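Local structure of glutaredoxin (Chlorella sorokiniana, 4I2U) at residues A[20-25]-A[48-53]; A[2-7]-A[56-61]; A[32-37]-A[86-91]; A[13-18]-A[43-48]. The protein binds glutathione and, as a dithiol-type glutaredoxin of thioredoxin fold, probably reduces disulfides and glutathione mixed disulfides in cell redox homeostasis. All blocks are in the same frame, centred on the assembly; numbering follows the deposited sequence.

Interaction 1: residues A[20-25]-A[48-53]. With GSH (glutathione), chain B.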
# COMPACT_ATOMS: atom_id res chain seq x y z
N PHE A 20 -2.01 -2.41 2.54
CA PHE A 20 -2.67 -3.45 3.32
C PHE A 20 -1.57 -4.12 4.11
O PHE A 20 -0.57 -4.56 3.54
CB PHE A 20 -3.41 -4.43 2.41
CG PHE A 20 -4.58 -3.78 1.69
CD1 PHE A 20 -4.42 -3.21 0.44
CD2 PHE A 20 -5.82 -3.69 2.29
CE1 PHE A 20 -5.47 -2.58 -0.19
CE2 PHE A 20 -6.88 -3.06 1.68
CZ PHE A 20 -6.72 -2.50 0.44
N SER A 21 -1.75 -4.20 5.42
CA SER A 21 -0.68 -4.41 6.37
C SER A 21 -1.13 -5.33 7.49
O SER A 21 -2.31 -5.64 7.63
CB SER A 21 -0.31 -3.02 6.92
OG SER A 21 0.62 -3.06 8.00
N LYS A 22 -0.16 -5.81 8.26
CA LYS A 22 -0.41 -6.32 9.61
C LYS A 22 0.56 -5.64 10.54
O LYS A 22 1.71 -5.37 10.17
CB LYS A 22 -0.27 -7.84 9.69
CG LYS A 22 -1.38 -8.53 8.93
CD LYS A 22 -1.30 -10.03 8.92
CE LYS A 22 -2.39 -10.61 8.04
NZ LYS A 22 -2.37 -12.09 8.05
N THR A 23 0.11 -5.32 11.74
CA THR A 23 0.87 -4.46 12.64
C THR A 23 2.24 -5.02 13.02
O THR A 23 3.18 -4.27 13.25
CB THR A 23 0.11 -4.15 13.94
OG1 THR A 23 -0.21 -5.35 14.62
CG2 THR A 23 -1.16 -3.36 13.63
N TYR A 24 2.34 -6.34 13.06
CA TYR A 24 3.50 -7.04 13.58
C TYR A 24 4.53 -7.43 12.52
O TYR A 24 5.59 -7.96 12.85
CB TYR A 24 3.04 -8.31 14.29
CG TYR A 24 2.20 -9.25 13.45
CD1 TYR A 24 2.76 -9.99 12.43
CD2 TYR A 24 0.83 -9.41 13.71
CE1 TYR A 24 2.00 -10.88 11.67
CE2 TYR A 24 0.07 -10.29 12.95
CZ TYR A 24 0.68 -11.03 11.95
OH TYR A 24 -0.01 -11.96 11.22
N CYS A 25 4.22 -7.17 11.25
CA CYS A 25 5.04 -7.65 10.15
C CYS A 25 6.17 -6.68 9.78
O CYS A 25 5.91 -5.51 9.53
CB CYS A 25 4.15 -7.86 8.93
SG CYS A 25 5.04 -8.12 7.37
N GLU A 48 -4.95 -2.39 8.55
CA GLU A 48 -4.35 -3.46 9.34
C GLU A 48 -5.25 -4.67 9.37
O GLU A 48 -6.28 -4.69 10.05
CB GLU A 48 -4.03 -3.00 10.76
CG GLU A 48 -3.12 -1.77 10.83
CD GLU A 48 -1.73 -1.94 10.22
OE1 GLU A 48 -1.28 -3.06 9.93
OE2 GLU A 48 -1.06 -0.90 10.05
N LEU A 49 -4.83 -5.72 8.69
CA LEU A 49 -5.63 -6.91 8.49
C LEU A 49 -5.58 -7.87 9.68
O LEU A 49 -6.35 -8.83 9.71
CB LEU A 49 -5.20 -7.61 7.21
CG LEU A 49 -5.29 -6.73 5.97
CD1 LEU A 49 -4.94 -7.52 4.72
CD2 LEU A 49 -6.66 -6.13 5.82
N ASP A 50 -4.68 -7.64 10.63
CA ASP A 50 -4.75 -8.33 11.91
C ASP A 50 -5.72 -7.65 12.88
O ASP A 50 -6.14 -8.25 13.87
CB ASP A 50 -3.35 -8.49 12.52
CG ASP A 50 -2.66 -7.16 12.80
OD1 ASP A 50 -2.67 -6.26 11.94
OD2 ASP A 50 -2.06 -7.00 13.89
N GLY A 51 -6.11 -6.40 12.59
CA GLY A 51 -7.11 -5.69 13.38
C GLY A 51 -8.51 -5.93 12.85
O GLY A 51 -9.44 -6.20 13.62
N ARG A 52 -8.68 -5.82 11.54
CA ARG A 52 -9.97 -6.12 10.91
C ARG A 52 -10.36 -7.56 11.13
O ARG A 52 -9.57 -8.48 10.86
CB ARG A 52 -9.91 -5.85 9.41
CG ARG A 52 -9.85 -4.38 9.09
CD ARG A 52 -10.13 -4.09 7.65
NE ARG A 52 -11.46 -4.52 7.24
CZ ARG A 52 -12.42 -3.72 6.78
NH1 ARG A 52 -12.24 -2.41 6.67
NH2 ARG A 52 -13.58 -4.24 6.42
N ASN A 53 -11.59 -7.77 11.58
CA ASN A 53 -12.09 -9.12 11.75
C ASN A 53 -12.11 -9.91 10.43
O ASN A 53 -11.95 -11.15 10.42
CB ASN A 53 -13.49 -9.11 12.35
CG ASN A 53 -13.96 -10.49 12.65
OD1 ASN A 53 -14.83 -11.03 11.96
ND2 ASN A 53 -13.34 -11.11 13.63
N1 GSH B . 9.00 -10.61 0.62
CA1 GSH B . 7.63 -10.27 1.04
C1 GSH B . 7.53 -8.77 1.00
O11 GSH B . 8.53 -8.12 0.65
O12 GSH B . 6.44 -8.20 1.28
CB1 GSH B . 7.39 -10.88 2.42
CG1 GSH B . 5.96 -10.69 2.92
CD1 GSH B . 5.57 -11.77 3.91
OE1 GSH B . 5.84 -12.96 3.72
N2 GSH B . 4.87 -11.39 4.96
CA2 GSH B . 4.33 -12.35 5.93
C2 GSH B . 2.94 -12.81 5.56
O2 GSH B . 2.26 -12.20 4.75
CB2 GSH B . 4.33 -11.74 7.33
SG2 GSH B . 6.01 -11.52 7.98
N3 GSH B . 2.51 -13.93 6.12
CA3 GSH B . 1.26 -14.54 5.73
C3 GSH B . 0.03 -13.82 6.21
O31 GSH B . 0.10 -12.93 7.08
O32 GSH B . -1.05 -14.18 5.68
O HOH W 1 -5.81 -11.69 8.35
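The glutathione site of this thioredoxin-fold protein begins where parallel strand pairing ends, with Ser21 bridging Glu48 and both chains then turning into loops. The backbone evidence is one nearly straight bond: Leu49 N donates to Ser21 O at 2.7 Å, with 179° at the hydrogen. On the face carrying Ser21 and Glu48, the Glu48 chain folds back at chi2 (-62°), which brings its carboxylate over Ser21; Ser21 OG donates to Glu48 OE1 at 2.7 Å, on the syn side and somewhat out of the carboxylate plane. Lys32 of helix 26-36 forms a salt bridge with Glu48 OE2. Farther along, the Asp50 carboxylate holds Thr23 by two groups. Thr23 N reaches Asp50 OD1 at 2.9 Å from above the carboxylate plane, 44° out of it, whereas the Thr23 hydroxyl lies at the syn lone pair of the other oxygen. Together these bonds fix the start of the type I turn Lys22-Cys25, which delivers Cys25, the first cysteine of the CxxC sequence, to the N-cap of the next helix. Cys25 SG is 3.6 Å from glutathione SG2, with both thiols reduced. Lys22, extended beyond CG, passes Leu49 at about a right angle, its CE 4.2 Å from Leu49 CB, and ends in the ligand's glycyl carboxylate: Lys22 NZ donates to glutathione O31 at 2.8 Å.

Interaction 2: residues A[2-7]-A[56-61]. With GSH (glutathione), chain B.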
# COMPACT_ATOMS: atom_id res chain seq x y z
N SER A 2 -18.62 -8.86 -2.89
CA SER A 2 -18.47 -9.14 -1.47
C SER A 2 -18.03 -7.88 -0.73
O SER A 2 -17.55 -6.92 -1.34
CB SER A 2 -17.42 -10.23 -1.25
OG SER A 2 -16.11 -9.71 -1.43
N ALA A 3 -18.21 -7.90 0.58
CA ALA A 3 -17.76 -6.82 1.44
C ALA A 3 -16.26 -6.60 1.27
O ALA A 3 -15.82 -5.47 1.17
CB ALA A 3 -18.10 -7.10 2.88
N ALA A 4 -15.49 -7.69 1.27
CA ALA A 4 -14.03 -7.58 1.18
C ALA A 4 -13.61 -6.95 -0.14
O ALA A 4 -12.76 -6.07 -0.16
CB ALA A 4 -13.38 -8.96 1.34
N LYS A 5 -14.20 -7.41 -1.24
CA LYS A 5 -13.88 -6.86 -2.54
C LYS A 5 -14.23 -5.38 -2.60
O LYS A 5 -13.45 -4.56 -3.09
CB LYS A 5 -14.59 -7.64 -3.64
CG LYS A 5 -14.37 -7.06 -5.04
CD LYS A 5 -14.91 -7.97 -6.13
CE LYS A 5 -14.24 -7.67 -7.47
NZ LYS A 5 -14.54 -6.29 -7.92
N GLN A 6 -15.41 -5.03 -2.11
CA GLN A 6 -15.83 -3.63 -2.15
C GLN A 6 -14.90 -2.77 -1.31
O GLN A 6 -14.55 -1.65 -1.70
CB GLN A 6 -17.27 -3.49 -1.65
CG GLN A 6 -17.88 -2.12 -1.91
CD GLN A 6 -19.29 -2.01 -1.36
OE1 GLN A 6 -19.50 -1.55 -0.24
NE2 GLN A 6 -20.27 -2.44 -2.15
N LEU A 7 -14.50 -3.28 -0.15
CA LEU A 7 -13.56 -2.56 0.69
C LEU A 7 -12.25 -2.30 -0.02
O LEU A 7 -11.75 -1.16 -0.06
CB LEU A 7 -13.31 -3.35 1.98
CG LEU A 7 -12.33 -2.78 3.02
CD1 LEU A 7 -10.86 -2.95 2.66
CD2 LEU A 7 -12.63 -1.32 3.30
N ALA A 56 -8.79 -11.95 6.79
CA ALA A 56 -8.48 -13.10 5.93
C ALA A 56 -9.24 -13.01 4.62
O ALA A 56 -8.70 -13.37 3.56
CB ALA A 56 -8.78 -14.39 6.65
N ALA A 57 -10.48 -12.55 4.67
CA ALA A 57 -11.27 -12.37 3.45
C ALA A 57 -10.65 -11.30 2.57
O ALA A 57 -10.68 -11.37 1.33
CB ALA A 57 -12.71 -12.01 3.78
N ILE A 58 -10.13 -10.25 3.18
CA ILE A 58 -9.46 -9.20 2.42
C ILE A 58 -8.19 -9.75 1.78
O ILE A 58 -7.91 -9.48 0.61
CB ILE A 58 -9.18 -7.97 3.31
CG1 ILE A 58 -10.51 -7.29 3.65
CG2 ILE A 58 -8.24 -7.00 2.61
CD1 ILE A 58 -10.41 -6.29 4.74
N GLN A 59 -7.43 -10.54 2.51
CA GLN A 59 -6.25 -11.17 1.92
C GLN A 59 -6.63 -12.08 0.76
O GLN A 59 -5.91 -12.13 -0.23
CB GLN A 59 -5.47 -11.97 2.94
CG GLN A 59 -4.78 -11.10 3.98
CD GLN A 59 -3.89 -11.92 4.91
OE1 GLN A 59 -4.30 -12.31 6.00
NE2 GLN A 59 -2.68 -12.21 4.46
N ASP A 60 -7.74 -12.81 0.89
CA ASP A 60 -8.22 -13.65 -0.20
C ASP A 60 -8.50 -12.83 -1.45
O ASP A 60 -8.13 -13.23 -2.55
CB ASP A 60 -9.51 -14.36 0.22
CG ASP A 60 -9.29 -15.48 1.20
OD1 ASP A 60 -8.14 -15.95 1.35
OD2 ASP A 60 -10.32 -15.92 1.78
N TYR A 61 -9.15 -11.68 -1.30
CA TYR A 61 -9.38 -10.86 -2.47
C TYR A 61 -8.07 -10.30 -2.99
O TYR A 61 -7.88 -10.18 -4.21
CB TYR A 61 -10.37 -9.73 -2.19
CG TYR A 61 -10.57 -8.87 -3.41
CD1 TYR A 61 -11.06 -9.41 -4.60
CD2 TYR A 61 -10.22 -7.54 -3.40
CE1 TYR A 61 -11.21 -8.61 -5.74
CE2 TYR A 61 -10.36 -6.73 -4.52
CZ TYR A 61 -10.86 -7.28 -5.69
OH TYR A 61 -11.05 -6.49 -6.82
N1 GSH B . 9.00 -10.61 0.62
CA1 GSH B . 7.63 -10.27 1.04
C1 GSH B . 7.53 -8.77 1.00
O11 GSH B . 8.53 -8.12 0.65
O12 GSH B . 6.44 -8.20 1.28
CB1 GSH B . 7.39 -10.88 2.42
CG1 GSH B . 5.96 -10.69 2.92
CD1 GSH B . 5.57 -11.77 3.91
OE1 GSH B . 5.84 -12.96 3.72
N2 GSH B . 4.87 -11.39 4.96
CA2 GSH B . 4.33 -12.35 5.93
C2 GSH B . 2.94 -12.81 5.56
O2 GSH B . 2.26 -12.20 4.75
CB2 GSH B . 4.33 -11.74 7.33
SG2 GSH B . 6.01 -11.52 7.98
N3 GSH B . 2.51 -13.93 6.12
CA3 GSH B . 1.26 -14.54 5.73
C3 GSH B . 0.03 -13.82 6.21
O31 GSH B . 0.10 -12.93 7.08
O32 GSH B . -1.05 -14.18 5.68
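Ala57 meets Ala4 first, methyl to methyl, with Ala4 CB also 3.6 Å from Ala57 O; the short side chain of Ala4 lets its methyl lie directly on the Ala57 carbonyl. One residue on, Ile58 meets the same methyl: its CG1 packs on Ala4 CB, and its terminal CD1 extends to Leu7 CD1 at 4.0 Å, the two branched chains crossing at a slant. Gln59 points away from helix 3-14 and serves the ligand instead, Gln59 NE2 donating to glutathione O32 at 2.8 Å. Tyr61 closes the contact. With CG trans to the backbone N (chi1 179°), its ring is carried against Lys5, whose chain crosses the ring obliquely with its CG over one face: Lys5 CG stands 3.8 Å from the Tyr61 ring centroid, 24° off the normal, a CH-pi contact. The polar ends of both residues converge on Asp9, which forms a salt bridge with Lys5 and is hydrogen-bonded to the Tyr61 hydroxyl. The short segment axes approach to 8.6 Å at a crossing angle of -66°. This is steep helix-helix packing around an alanine, joining the N-terminal helix to helix 55-66 of the thioredoxin fold, whose far side supplies Gln59 to the glutathione pocket.

Interaction 3: residues A[32-37]-A[86-91]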
# COMPACT_ATOMS: atom_id res chain seq x y z
N LYS A 32 5.97 0.88 5.07
CA LYS A 32 5.56 2.13 5.68
C LYS A 32 6.70 3.12 5.77
O LYS A 32 6.54 4.29 5.40
CB LYS A 32 4.97 1.89 7.06
CG LYS A 32 3.63 1.17 7.04
CD LYS A 32 3.27 0.66 8.42
CE LYS A 32 1.87 0.10 8.47
NZ LYS A 32 1.62 -0.57 9.77
N ARG A 33 7.86 2.68 6.25
CA ARG A 33 9.00 3.58 6.39
C ARG A 33 9.46 4.11 5.05
O ARG A 33 9.86 5.27 4.94
CB ARG A 33 10.13 2.90 7.16
CG ARG A 33 9.83 2.75 8.65
CD ARG A 33 10.86 1.89 9.38
NE ARG A 33 10.63 1.89 10.83
CZ ARG A 33 11.15 1.01 11.68
NH1 ARG A 33 11.93 0.02 11.25
NH2 ARG A 33 10.87 1.11 12.98
N ALA A 34 9.40 3.29 4.02
CA ALA A 34 9.76 3.74 2.68
C ALA A 34 8.83 4.85 2.20
O ALA A 34 9.28 5.88 1.70
CB ALA A 34 9.73 2.57 1.71
N LEU A 35 7.53 4.66 2.36
CA LEU A 35 6.56 5.66 1.96
C LEU A 35 6.70 6.95 2.79
O LEU A 35 6.52 8.05 2.26
CB LEU A 35 5.14 5.10 2.11
CG LEU A 35 4.80 3.95 1.14
CD1 LEU A 35 3.58 3.23 1.62
CD2 LEU A 35 4.60 4.49 -0.26
N GLU A 36 7.06 6.81 4.06
CA GLU A 36 7.14 7.95 4.96
C GLU A 36 8.32 8.84 4.67
O GLU A 36 8.39 9.95 5.20
CB GLU A 36 7.18 7.48 6.41
CG GLU A 36 5.83 6.95 6.91
CD GLU A 36 5.93 6.12 8.17
OE1 GLU A 36 7.01 6.10 8.80
OE2 GLU A 36 4.92 5.48 8.52
N LYS A 37 9.24 8.40 3.82
CA LYS A 37 10.30 9.29 3.36
C LYS A 37 9.72 10.44 2.55
O LYS A 37 10.32 11.51 2.46
CB LYS A 37 11.30 8.54 2.49
CG LYS A 37 12.07 7.44 3.18
CD LYS A 37 12.87 6.64 2.16
CE LYS A 37 13.70 5.55 2.81
NZ LYS A 37 14.93 6.08 3.45
N ASP A 86 9.63 -4.79 -2.37
CA ASP A 86 9.42 -4.05 -3.62
C ASP A 86 9.28 -2.57 -3.36
O ASP A 86 9.86 -1.73 -4.08
CB ASP A 86 8.16 -4.52 -4.36
CG ASP A 86 8.23 -5.94 -4.85
OD1 ASP A 86 9.32 -6.39 -5.26
OD2 ASP A 86 7.16 -6.59 -4.84
N THR A 87 8.51 -2.21 -2.35
CA THR A 87 8.24 -0.80 -2.08
C THR A 87 9.52 -0.12 -1.62
O THR A 87 9.81 1.02 -2.03
CB THR A 87 7.13 -0.65 -1.03
OG1 THR A 87 5.91 -1.21 -1.54
CG2 THR A 87 6.87 0.81 -0.70
N ASP A 88 10.29 -0.77 -0.77
CA ASP A 88 11.57 -0.24 -0.35
C ASP A 88 12.52 -0.05 -1.53
O ASP A 88 13.20 0.98 -1.64
CB ASP A 88 12.19 -1.18 0.67
CG ASP A 88 13.46 -0.65 1.24
OD1 ASP A 88 13.39 0.29 2.07
OD2 ASP A 88 14.53 -1.16 0.84
N ALA A 89 12.58 -1.02 -2.43
CA ALA A 89 13.43 -0.91 -3.62
C ALA A 89 12.99 0.24 -4.51
O ALA A 89 13.82 0.99 -5.02
CB ALA A 89 13.40 -2.21 -4.39
N LEU A 90 11.69 0.41 -4.69
CA LEU A 90 11.18 1.50 -5.51
C LEU A 90 11.43 2.86 -4.88
O LEU A 90 11.66 3.84 -5.56
CB LEU A 90 9.69 1.29 -5.77
CG LEU A 90 9.38 0.08 -6.65
CD1 LEU A 90 7.90 -0.22 -6.51
CD2 LEU A 90 9.74 0.31 -8.10
N ALA A 91 11.40 2.93 -3.56
CA ALA A 91 11.74 4.16 -2.87
C ALA A 91 13.18 4.53 -3.17
O ALA A 91 13.51 5.68 -3.46
CB ALA A 91 11.53 4.01 -1.37
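Ala34 and Ala91 touch methyl to methyl, CB to CB at 3.8 Å, in a buried contact between helices 26-36 and 84-93. The same Ala34 methyl presses on the backbone of the other helix, 3.9 Å from Asp88 CA and 4.0 Å from Thr87 O, so a single carbon is received among Thr87, Asp88 and Ala91. Thr87 completes this seat through its conformation. Its chi1 of -62° sets CG2 trans to the backbone N, where the methyl faces helix 26-36 and lies 4.1 Å from Ala34 CB, while OG1 is left on the other branch to bond with Gly83 O, just before its own helix. The threonine thus presents an apolar surface across the contact and satisfies its hydroxyl locally. Leu35 meets that methyl at its branch point, Leu35 CG to Thr87 CG2 at 4.2 Å, the two side chains crossing at about a right angle. The 8.6 Å separation of the short axes, which run in nearly the same direction, 24° apart, is consistent with the alanines Ala34 and Ala91 at the interface. Around them, Leu96 of helix 95-102 packs on both Leu35 and Ala91, Val17 of strand 17-21 lies against Leu35, and Ile81 of strand 79-82 touches Thr87, placing the helix pair on the sheet.

Interaction 4: residues A[13-18]-A[43-48]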
# COMPACT_ATOMS: atom_id res chain seq x y z
N SER A 13 -9.18 3.01 -4.90
CA SER A 13 -9.62 4.03 -5.85
C SER A 13 -9.92 5.36 -5.17
O SER A 13 -9.95 6.39 -5.83
CB SER A 13 -10.81 3.53 -6.67
OG SER A 13 -11.91 3.24 -5.84
N GLY A 14 -10.11 5.35 -3.85
CA GLY A 14 -10.46 6.55 -3.11
C GLY A 14 -9.32 7.16 -2.32
O GLY A 14 -9.49 8.24 -1.78
N ASN A 15 -8.17 6.49 -2.27
CA ASN A 15 -7.01 6.96 -1.52
C ASN A 15 -5.79 6.72 -2.36
O ASN A 15 -5.62 5.63 -2.89
CB ASN A 15 -6.88 6.21 -0.21
CG ASN A 15 -8.09 6.35 0.65
OD1 ASN A 15 -8.23 7.34 1.37
ND2 ASN A 15 -9.00 5.40 0.57
N LYS A 16 -4.92 7.71 -2.49
CA LYS A 16 -3.79 7.62 -3.40
C LYS A 16 -2.70 6.66 -2.96
O LYS A 16 -2.01 6.12 -3.79
CB LYS A 16 -3.19 9.01 -3.60
CG LYS A 16 -4.09 10.00 -4.30
CD LYS A 16 -4.33 9.58 -5.72
CE LYS A 16 -5.16 10.61 -6.47
NZ LYS A 16 -4.66 10.81 -7.86
N VAL A 17 -2.49 6.49 -1.66
CA VAL A 17 -1.41 5.65 -1.17
C VAL A 17 -2.00 4.71 -0.14
O VAL A 17 -2.44 5.16 0.93
CB VAL A 17 -0.27 6.48 -0.56
CG1 VAL A 17 0.82 5.57 -0.07
CG2 VAL A 17 0.26 7.45 -1.60
N VAL A 18 -2.06 3.43 -0.48
CA VAL A 18 -2.67 2.43 0.37
C VAL A 18 -1.71 1.30 0.65
O VAL A 18 -1.05 0.79 -0.27
CB VAL A 18 -3.96 1.86 -0.29
CG1 VAL A 18 -4.58 0.77 0.56
CG2 VAL A 18 -4.96 2.98 -0.53
N LYS A 43 -1.22 10.75 5.26
CA LYS A 43 -1.52 10.61 3.83
C LYS A 43 -1.32 9.18 3.31
O LYS A 43 -1.47 8.93 2.12
CB LYS A 43 -0.67 11.57 3.01
CG LYS A 43 -0.89 13.03 3.38
CD LYS A 43 -2.35 13.43 3.16
CE LYS A 43 -2.53 14.95 3.21
NZ LYS A 43 -2.10 15.58 1.94
N ILE A 44 -0.96 8.28 4.20
CA ILE A 44 -0.79 6.87 3.88
C ILE A 44 -1.96 6.13 4.52
O ILE A 44 -2.16 6.21 5.73
CB ILE A 44 0.54 6.33 4.46
CG1 ILE A 44 1.75 7.03 3.81
CG2 ILE A 44 0.64 4.82 4.27
CD1 ILE A 44 3.05 6.92 4.61
N THR A 45 -2.74 5.42 3.72
CA THR A 45 -3.89 4.70 4.25
C THR A 45 -3.46 3.26 4.53
O THR A 45 -3.33 2.44 3.63
CB THR A 45 -5.01 4.74 3.23
OG1 THR A 45 -5.33 6.10 2.96
CG2 THR A 45 -6.24 4.02 3.74
N ALA A 46 -3.18 2.96 5.79
CA ALA A 46 -2.71 1.65 6.21
C ALA A 46 -3.86 0.87 6.81
O ALA A 46 -4.38 1.23 7.87
CB ALA A 46 -1.61 1.80 7.24
N ILE A 47 -4.22 -0.22 6.15
CA ILE A 47 -5.35 -1.05 6.55
C ILE A 47 -4.76 -2.28 7.24
O ILE A 47 -4.10 -3.09 6.58
CB ILE A 47 -6.21 -1.47 5.33
CG1 ILE A 47 -6.67 -0.27 4.48
CG2 ILE A 47 -7.37 -2.34 5.79
CD1 ILE A 47 -7.51 0.76 5.22
N GLU A 48 -4.95 -2.39 8.55
CA GLU A 48 -4.35 -3.46 9.34
C GLU A 48 -5.25 -4.67 9.37
O GLU A 48 -6.28 -4.69 10.05
CB GLU A 48 -4.03 -3.00 10.76
CG GLU A 48 -3.12 -1.77 10.83
CD GLU A 48 -1.73 -1.94 10.22
OE1 GLU A 48 -1.28 -3.06 9.93
OE2 GLU A 48 -1.06 -0.90 10.05
O HOH W 2 -3.85 7.64 0.88
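Val17 and Thr45 are joined by the backbone bond that fixes the start of this strand pair: Thr45 N donates to Val17 O at 2.8 Å, with 170° at the hydrogen. Val18 bridges Thr45 in parallel register, CA to CA 4.7 Å, and Val18 CA adds a CH...O contact to Thr45 O at 3.3 Å. On the sheet face that these two residues share, their side chains lie alongside and point the same way, Val18 CG2 being 4.2 Å from Thr45 CB. Val17, on the opposite sheet face from Val18, packs its CG1 on Ile44 CG1.

A water continues the link on the N-terminal side of this strand pair. It accepts from Val17 N and from the Thr45 hydroxyl and donates to Lys43 O at 3.0 Å, linking three groups where the pairing starts. The Thr45 torsion (chi1 -58°) places OG1 on the side of Asn15, whose CB lies 3.5 Å from that Thr45 OG1; the Asn15 amide is itself held by Thr11 O in the last turn of helix 3-14. Farther out, Thr11 also covers Val18 and Thr45, whereas Leu35 of helix 26-36 covers Val17 and Ile44, so helices flank both sheet faces. Strand 17-21, helix 26-36 and parallel strand 45-48 form the beta-alpha-beta crossover that comes first in the thioredoxin-fold sheet.

Overall arrangement
Interactions 1 and 4 lie on the same neighbouring strands, 17-21 and 45-48, with centres about 14 Å apart; they share Glu48 and mark the two ends of the pairing. Interaction 2 encloses both along the chain, whereas interaction 3 alternates with each of the other three. The centres of interactions 2 and 3 are about 25 Å apart, on opposite sides of the chain's centre; helices 3-14 and 55-66 pack on one side of the sheet, 26-36 and 84-93 on the other. Interactions 1 and 2 meet at the ligand, where Lys22 and Gln59 bond to each other and both hold the glycyl end of glutathione, so strand-end loop and helix form the side of the pocket that receives the glycyl carboxylate.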